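Local coordinates for protein erythropoietin (Homo sapiens, PDB 1EER) that acts as a secreted cytokine hormone that controls red blood cell production by binding and dimerizing its receptor, EPOR, which leads to JAK2 activation, at residues 15-29 / 138-150. The protein carries 5 engineered substitutions. Numbering follows the deposited sequence.
Engineered in segment 15-29: Lys24 (natural residue Asn).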
loop_
_atom_site.group_PDB
_atom_site.type_symbol
_atom_site.label_atom_id
_atom_site.label_comp_id
_atom_site.label_asym_id
_atom_site.label_seq_id
_atom_site.Cartn_x
_atom_site.Cartn_y
_atom_site.Cartn_z
ATOM N N TYR A 15 5.332 -0.972 0.790
ATOM C CA TYR A 15 5.660 -2.184 1.525
ATOM C C TYR A 15 4.428 -2.873 2.115
ATOM O O TYR A 15 4.327 -4.098 2.099
ATOM C CB TYR A 15 6.685 -1.844 2.610
ATOM C CG TYR A 15 7.914 -1.175 2.028
ATOM C CD1 TYR A 15 8.850 -1.911 1.295
ATOM C CD2 TYR A 15 8.123 0.197 2.174
ATOM C CE1 TYR A 15 9.963 -1.298 0.720
ATOM C CE2 TYR A 15 9.231 0.822 1.605
ATOM C CZ TYR A 15 10.147 0.068 0.880
ATOM O OH TYR A 15 11.244 0.679 0.317
ATOM N N LEU A 16 3.488 -2.084 2.620
ATOM C CA LEU A 16 2.275 -2.647 3.193
ATOM C C LEU A 16 1.512 -3.447 2.144
ATOM O O LEU A 16 0.976 -4.514 2.443
ATOM C CB LEU A 16 1.382 -1.539 3.756
ATOM C CG LEU A 16 1.682 -1.098 5.195
ATOM C CD1 LEU A 16 3.196 -0.895 5.412
ATOM C CD2 LEU A 16 0.918 0.180 5.478
ATOM N N LEU A 17 1.465 -2.944 0.913
ATOM C CA LEU A 17 0.757 -3.653 -0.149
ATOM C C LEU A 17 1.531 -4.899 -0.573
ATOM O O LEU A 17 0.942 -5.898 -0.972
ATOM C CB LEU A 17 0.523 -2.735 -1.348
ATOM C CG LEU A 17 -0.379 -1.531 -1.062
ATOM C CD1 LEU A 17 -0.410 -0.625 -2.282
ATOM C CD2 LEU A 17 -1.775 -2.006 -0.694
ATOM N N GLU A 18 2.855 -4.839 -0.486
ATOM C CA GLU A 18 3.674 -5.989 -0.830
ATOM C C GLU A 18 3.357 -7.091 0.173
ATOM O O GLU A 18 3.128 -8.240 -0.206
ATOM C CB GLU A 18 5.155 -5.629 -0.719
ATOM C CG GLU A 18 5.931 -5.737 -2.013
ATOM C CD GLU A 18 7.180 -4.877 -2.011
ATOM O OE1 GLU A 18 7.882 -4.842 -0.977
ATOM O OE2 GLU A 18 7.455 -4.230 -3.044
ATOM N N ALA A 19 3.346 -6.724 1.455
ATOM C CA ALA A 19 3.073 -7.670 2.532
ATOM C C ALA A 19 1.678 -8.284 2.411
ATOM O O ALA A 19 1.485 -9.468 2.707
ATOM C CB ALA A 19 3.239 -6.986 3.885
ATOM N N LYS A 20 0.709 -7.480 1.969
ATOM C CA LYS A 20 -0.666 -7.947 1.790
ATOM C C LYS A 20 -0.677 -9.046 0.734
ATOM O O LYS A 20 -1.311 -10.086 0.910
ATOM C CB LYS A 20 -1.557 -6.784 1.341
ATOM C CG LYS A 20 -3.025 -7.119 1.148
ATOM C CD LYS A 20 -3.848 -5.835 1.137
ATOM C CE LYS A 20 -5.129 -5.994 0.353
ATOM N NZ LYS A 20 -6.122 -6.833 1.075
ATOM N N GLU A 21 0.044 -8.813 -0.362
ATOM C CA GLU A 21 0.107 -9.784 -1.443
ATOM C C GLU A 21 0.817 -11.044 -0.958
ATOM O O GLU A 21 0.422 -12.161 -1.289
ATOM C CB GLU A 21 0.825 -9.180 -2.654
ATOM C CG GLU A 21 0.911 -10.098 -3.867
ATOM C CD GLU A 21 -0.448 -10.467 -4.446
ATOM O OE1 GLU A 21 -1.442 -9.788 -4.115
ATOM O OE2 GLU A 21 -0.522 -11.439 -5.234
ATOM N N ALA A 22 1.858 -10.864 -0.157
ATOM C CA ALA A 22 2.593 -12.005 0.371
ATOM C C ALA A 22 1.627 -12.824 1.226
ATOM O O ALA A 22 1.462 -14.028 1.018
ATOM C CB ALA A 22 3.776 -11.525 1.212
ATOM N N GLU A 23 0.985 -12.162 2.187
ATOM C CA GLU A 23 0.035 -12.825 3.070
ATOM C C GLU A 23 -1.088 -13.480 2.262
ATOM O O GLU A 23 -1.420 -14.655 2.468
ATOM C CB GLU A 23 -0.542 -11.812 4.070
ATOM C CG GLU A 23 -1.833 -12.244 4.757
ATOM C CD GLU A 23 -3.067 -11.814 3.976
ATOM O OE1 GLU A 23 -3.246 -10.589 3.783
ATOM O OE2 GLU A 23 -3.852 -12.695 3.548
ATOM N N LYS A 24 -1.665 -12.732 1.328
ATOM C CA LYS A 24 -2.751 -13.267 0.521
ATOM C C LYS A 24 -2.343 -14.521 -0.240
ATOM O O LYS A 24 -3.059 -15.523 -0.235
ATOM C CB LYS A 24 -3.256 -12.205 -0.454
ATOM C CG LYS A 24 -4.365 -12.679 -1.383
ATOM C CD LYS A 24 -4.547 -11.716 -2.560
ATOM C CE LYS A 24 -3.748 -12.170 -3.783
ATOM N NZ LYS A 24 -3.538 -11.076 -4.775
ATOM N N ILE A 25 -1.185 -14.469 -0.891
ATOM C CA ILE A 25 -0.692 -15.604 -1.664
ATOM C C ILE A 25 -0.376 -16.844 -0.801
ATOM O O ILE A 25 -0.563 -17.983 -1.245
ATOM C CB ILE A 25 0.563 -15.186 -2.478
ATOM C CG1 ILE A 25 0.167 -14.151 -3.542
ATOM C CG2 ILE A 25 1.219 -16.401 -3.113
ATOM C CD1 ILE A 25 -0.888 -14.627 -4.528
ATOM N N THR A 26 0.088 -16.640 0.429
ATOM C CA THR A 26 0.404 -17.783 1.283
ATOM C C THR A 26 -0.834 -18.442 1.895
ATOM O O THR A 26 -0.719 -19.411 2.640
ATOM C CB THR A 26 1.408 -17.424 2.422
ATOM O OG1 THR A 26 1.234 -16.070 2.842
ATOM C CG2 THR A 26 2.833 -17.602 1.931
ATOM N N THR A 27 -2.018 -17.924 1.583
ATOM C CA THR A 27 -3.232 -18.530 2.102
ATOM C C THR A 27 -3.579 -19.771 1.255
ATOM O O THR A 27 -4.347 -20.636 1.672
ATOM C CB THR A 27 -4.419 -17.503 2.152
ATOM O OG1 THR A 27 -4.710 -16.992 0.845
ATOM C CG2 THR A 27 -4.065 -16.344 3.081
ATOM N N GLY A 28 -2.988 -19.873 0.070
ATOM C CA GLY A 28 -3.243 -21.035 -0.765
ATOM C C GLY A 28 -2.068 -21.990 -0.664
ATOM O O GLY A 28 -1.819 -22.798 -1.555
ATOM N N CYS A 29 -1.354 -21.889 0.453
ATOM C CA CYS A 29 -0.160 -22.684 0.735
ATOM C C CYS A 29 -0.300 -24.198 0.673
ATOM O O CYS A 29 0.381 -24.859 -0.116
ATOM C CB CYS A 29 0.393 -22.303 2.106
ATOM S SG CYS A 29 1.805 -21.168 2.026
ATOM N N PHE A 138 5.149 -20.600 6.220
ATOM C CA PHE A 138 5.438 -19.317 5.604
ATOM C C PHE A 138 4.185 -18.470 5.647
ATOM O O PHE A 138 4.245 -17.239 5.612
ATOM C CB PHE A 138 5.899 -19.519 4.162
ATOM C CG PHE A 138 7.371 -19.751 4.039
ATOM C CD1 PHE A 138 8.256 -18.677 4.025
ATOM C CD2 PHE A 138 7.880 -21.046 3.995
ATOM C CE1 PHE A 138 9.631 -18.889 3.976
ATOM C CE2 PHE A 138 9.252 -21.268 3.945
ATOM C CZ PHE A 138 10.129 -20.188 3.936
ATOM N N ARG A 139 3.047 -19.153 5.733
ATOM C CA ARG A 139 1.744 -18.504 5.796
ATOM C C ARG A 139 1.646 -17.632 7.038
ATOM O O ARG A 139 1.277 -16.463 6.944
ATOM C CB ARG A 139 0.619 -19.551 5.810
ATOM C CG ARG A 139 -0.780 -18.941 5.748
ATOM C CD ARG A 139 -1.860 -19.965 6.025
ATOM N NE ARG A 139 -1.328 -21.140 6.702
ATOM C CZ ARG A 139 -1.523 -22.389 6.293
ATOM N NH1 ARG A 139 -2.247 -22.630 5.201
ATOM N NH2 ARG A 139 -0.989 -23.396 6.973
ATOM N N LYS A 140 1.978 -18.190 8.203
ATOM C CA LYS A 140 1.909 -17.403 9.422
ATOM C C LYS A 140 2.985 -16.331 9.412
ATOM O O LYS A 140 2.763 -15.225 9.889
ATOM C CB LYS A 140 2.064 -18.275 10.667
ATOM C CG LYS A 140 1.734 -17.498 11.937
ATOM C CD LYS A 140 1.666 -18.358 13.188
ATOM C CE LYS A 140 1.912 -17.494 14.415
ATOM N NZ LYS A 140 1.476 -18.129 15.684
ATOM N N LEU A 141 4.151 -16.657 8.860
ATOM C CA LEU A 141 5.256 -15.703 8.783
ATOM C C LEU A 141 4.819 -14.467 7.998
ATOM O O LEU A 141 4.994 -13.342 8.438
ATOM C CB LEU A 141 6.474 -16.360 8.102
ATOM C CG LEU A 141 7.798 -15.593 7.950
ATOM C CD1 LEU A 141 8.168 -14.886 9.246
ATOM C CD2 LEU A 141 8.898 -16.565 7.559
ATOM N N PHE A 142 4.240 -14.689 6.831
ATOM C CA PHE A 142 3.799 -13.585 6.003
ATOM C C PHE A 142 2.584 -12.847 6.550
ATOM O O PHE A 142 2.467 -11.637 6.361
ATOM C CB PHE A 142 3.541 -14.083 4.586
ATOM C CG PHE A 142 4.791 -14.206 3.767
ATOM C CD1 PHE A 142 5.612 -13.099 3.565
ATOM C CD2 PHE A 142 5.170 -15.426 3.227
ATOM C CE1 PHE A 142 6.805 -13.210 2.834
ATOM C CE2 PHE A 142 6.364 -15.549 2.491
ATOM C CZ PHE A 142 7.180 -14.440 2.298
ATOM N N ARG A 143 1.683 -13.560 7.222
ATOM C CA ARG A 143 0.509 -12.917 7.801
ATOM C C ARG A 143 0.992 -11.977 8.906
ATOM O O ARG A 143 0.484 -10.867 9.068
ATOM C CB ARG A 143 -0.448 -13.966 8.376
ATOM C CG ARG A 143 -1.626 -13.373 9.152
ATOM C CD ARG A 143 -2.606 -14.456 9.607
ATOM N NE ARG A 143 -2.047 -15.350 10.624
ATOM C CZ ARG A 143 -1.856 -16.654 10.442
ATOM N NH1 ARG A 143 -2.178 -17.210 9.285
ATOM N NH2 ARG A 143 -1.357 -17.404 11.421
ATOM N N VAL A 144 1.991 -12.424 9.658
ATOM C CA VAL A 144 2.563 -11.621 10.739
ATOM C C VAL A 144 3.287 -10.401 10.137
ATOM O O VAL A 144 3.225 -9.288 10.675
ATOM C CB VAL A 144 3.579 -12.473 11.584
ATOM C CG1 VAL A 144 4.511 -11.566 12.379
ATOM C CG2 VAL A 144 2.835 -13.414 12.519
ATOM N N TYR A 145 3.980 -10.629 9.022
ATOM C CA TYR A 145 4.715 -9.582 8.324
ATOM C C TYR A 145 3.747 -8.456 7.968
ATOM O O TYR A 145 4.024 -7.292 8.242
ATOM C CB TYR A 145 5.360 -10.164 7.053
ATOM C CG TYR A 145 6.004 -9.157 6.120
ATOM C CD1 TYR A 145 6.919 -8.219 6.594
ATOM C CD2 TYR A 145 5.736 -9.182 4.752
ATOM C CE1 TYR A 145 7.563 -7.328 5.727
ATOM C CE2 TYR A 145 6.373 -8.293 3.869
ATOM C CZ TYR A 145 7.286 -7.370 4.367
ATOM O OH TYR A 145 7.913 -6.489 3.512
ATOM N N SER A 146 2.609 -8.816 7.372
ATOM C CA SER A 146 1.581 -7.841 6.981
ATOM C C SER A 146 0.906 -7.173 8.188
ATOM O O SER A 146 0.776 -5.951 8.230
ATOM C CB SER A 146 0.514 -8.523 6.109
ATOM O OG SER A 146 -0.526 -7.624 5.762
ATOM N N ASN A 147 0.483 -7.970 9.168
ATOM C CA ASN A 147 -0.179 -7.424 10.348
ATOM C C ASN A 147 0.721 -6.457 11.105
ATOM O O ASN A 147 0.244 -5.462 11.660
ATOM C CB ASN A 147 -0.635 -8.552 11.285
ATOM C CG ASN A 147 -2.021 -9.083 10.938
ATOM O OD1 ASN A 147 -2.770 -8.461 10.190
ATOM N ND2 ASN A 147 -2.364 -10.236 11.488
ATOM N N PHE A 148 2.025 -6.742 11.129
ATOM C CA PHE A 148 2.970 -5.865 11.826
ATOM C C PHE A 148 3.173 -4.510 11.132
ATOM O O PHE A 148 3.103 -3.449 11.769
ATOM C CB PHE A 148 4.332 -6.547 11.983
ATOM C CG PHE A 148 5.256 -5.831 12.932
ATOM C CD1 PHE A 148 6.028 -4.760 12.496
ATOM C CD2 PHE A 148 5.345 -6.220 14.267
ATOM C CE1 PHE A 148 6.875 -4.086 13.370
ATOM C CE2 PHE A 148 6.189 -5.552 15.152
ATOM C CZ PHE A 148 6.957 -4.482 14.703
ATOM N N LEU A 149 3.433 -4.548 9.829
ATOM C CA LEU A 149 3.665 -3.320 9.075
ATOM C C LEU A 149 2.400 -2.473 8.975
ATOM O O LEU A 149 2.439 -1.250 9.140
ATOM C CB LEU A 149 4.167 -3.631 7.655
ATOM C CG LEU A 149 5.314 -4.613 7.398
ATOM C CD1 LEU A 149 5.610 -4.626 5.911
ATOM C CD2 LEU A 149 6.538 -4.231 8.192
ATOM N N ARG A 150 1.276 -3.128 8.705
ATOM C CA ARG A 150 0.024 -2.410 8.555
ATOM C C ARG A 150 -0.562 -2.044 9.902
ATOM O O ARG A 150 -1.473 -1.220 9.984
ATOM C CB ARG A 150 -0.966 -3.251 7.742
ATOM C CG ARG A 150 -1.846 -4.168 8.561
ATOM C CD ARG A 150 -2.622 -5.111 7.672
ATOM N NE ARG A 150 -3.377 -6.084 8.451
ATOM C CZ ARG A 150 -4.675 -6.326 8.297
ATOM N NH1 ARG A 150 -5.376 -5.665 7.385
ATOM N NH2 ARG A 150 -5.276 -7.224 9.063
HETATM O O HOH W 1 -0.683 -5.024 4.629
HETATM O O HOH W 2 7.913 -6.933 1.123
HETATM O O HOH W 3 -0.651 -15.713 5.113
HETATM O O HOH W 4 -2.835 -8.684 5.728
#
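The Tyr145 ring meets Ala19 obliquely, CE2 lying 3.4 Å from Ala19 CB, while a water at the ring edge, in plane, donates to Glu18 OE1. The Phe142 ring, also approached obliquely, receives Ala22 CB near CD1 (3.4 Å) and the Thr26 methyl CG2 near CD2. Thr26 O and Cys29 CB approach the Arg139 guanidinium obliquely, and Arg139 CG packs on Thr26 O at 3.1 Å. These contacts join the first and last helices of the four-helix cytokine bundle, here antiparallel at 153° with segment axes 7.9 Å apart. The small Ala19 and Ser146 let the backbones come close, their CA atoms 4.7 Å apart. Further along, Leu16 CD1 packs against Leu149 CB at 3.7 Å, and Leu149 CD1 turns to Ala19.

No direct hydrogen bond spans the two segments; waters do the polar bridging. Ser146 turns OG away from its own N (chi1 177°), toward a water leading to Leu16 O; a second bridge, to Glu23 OE1, is doubtful, its OG leg being too short. Helix 138-161 supplies salt bridges from Arg143 and Arg150 to acidic side chains of another protein's chain, on which Leu16 and Lys20 also pack, consistent with a receptor-facing surface. Beside Thr26, another water donates to Glu23 O and Arg139 O, the latter 2.8 Å from the water oxygen.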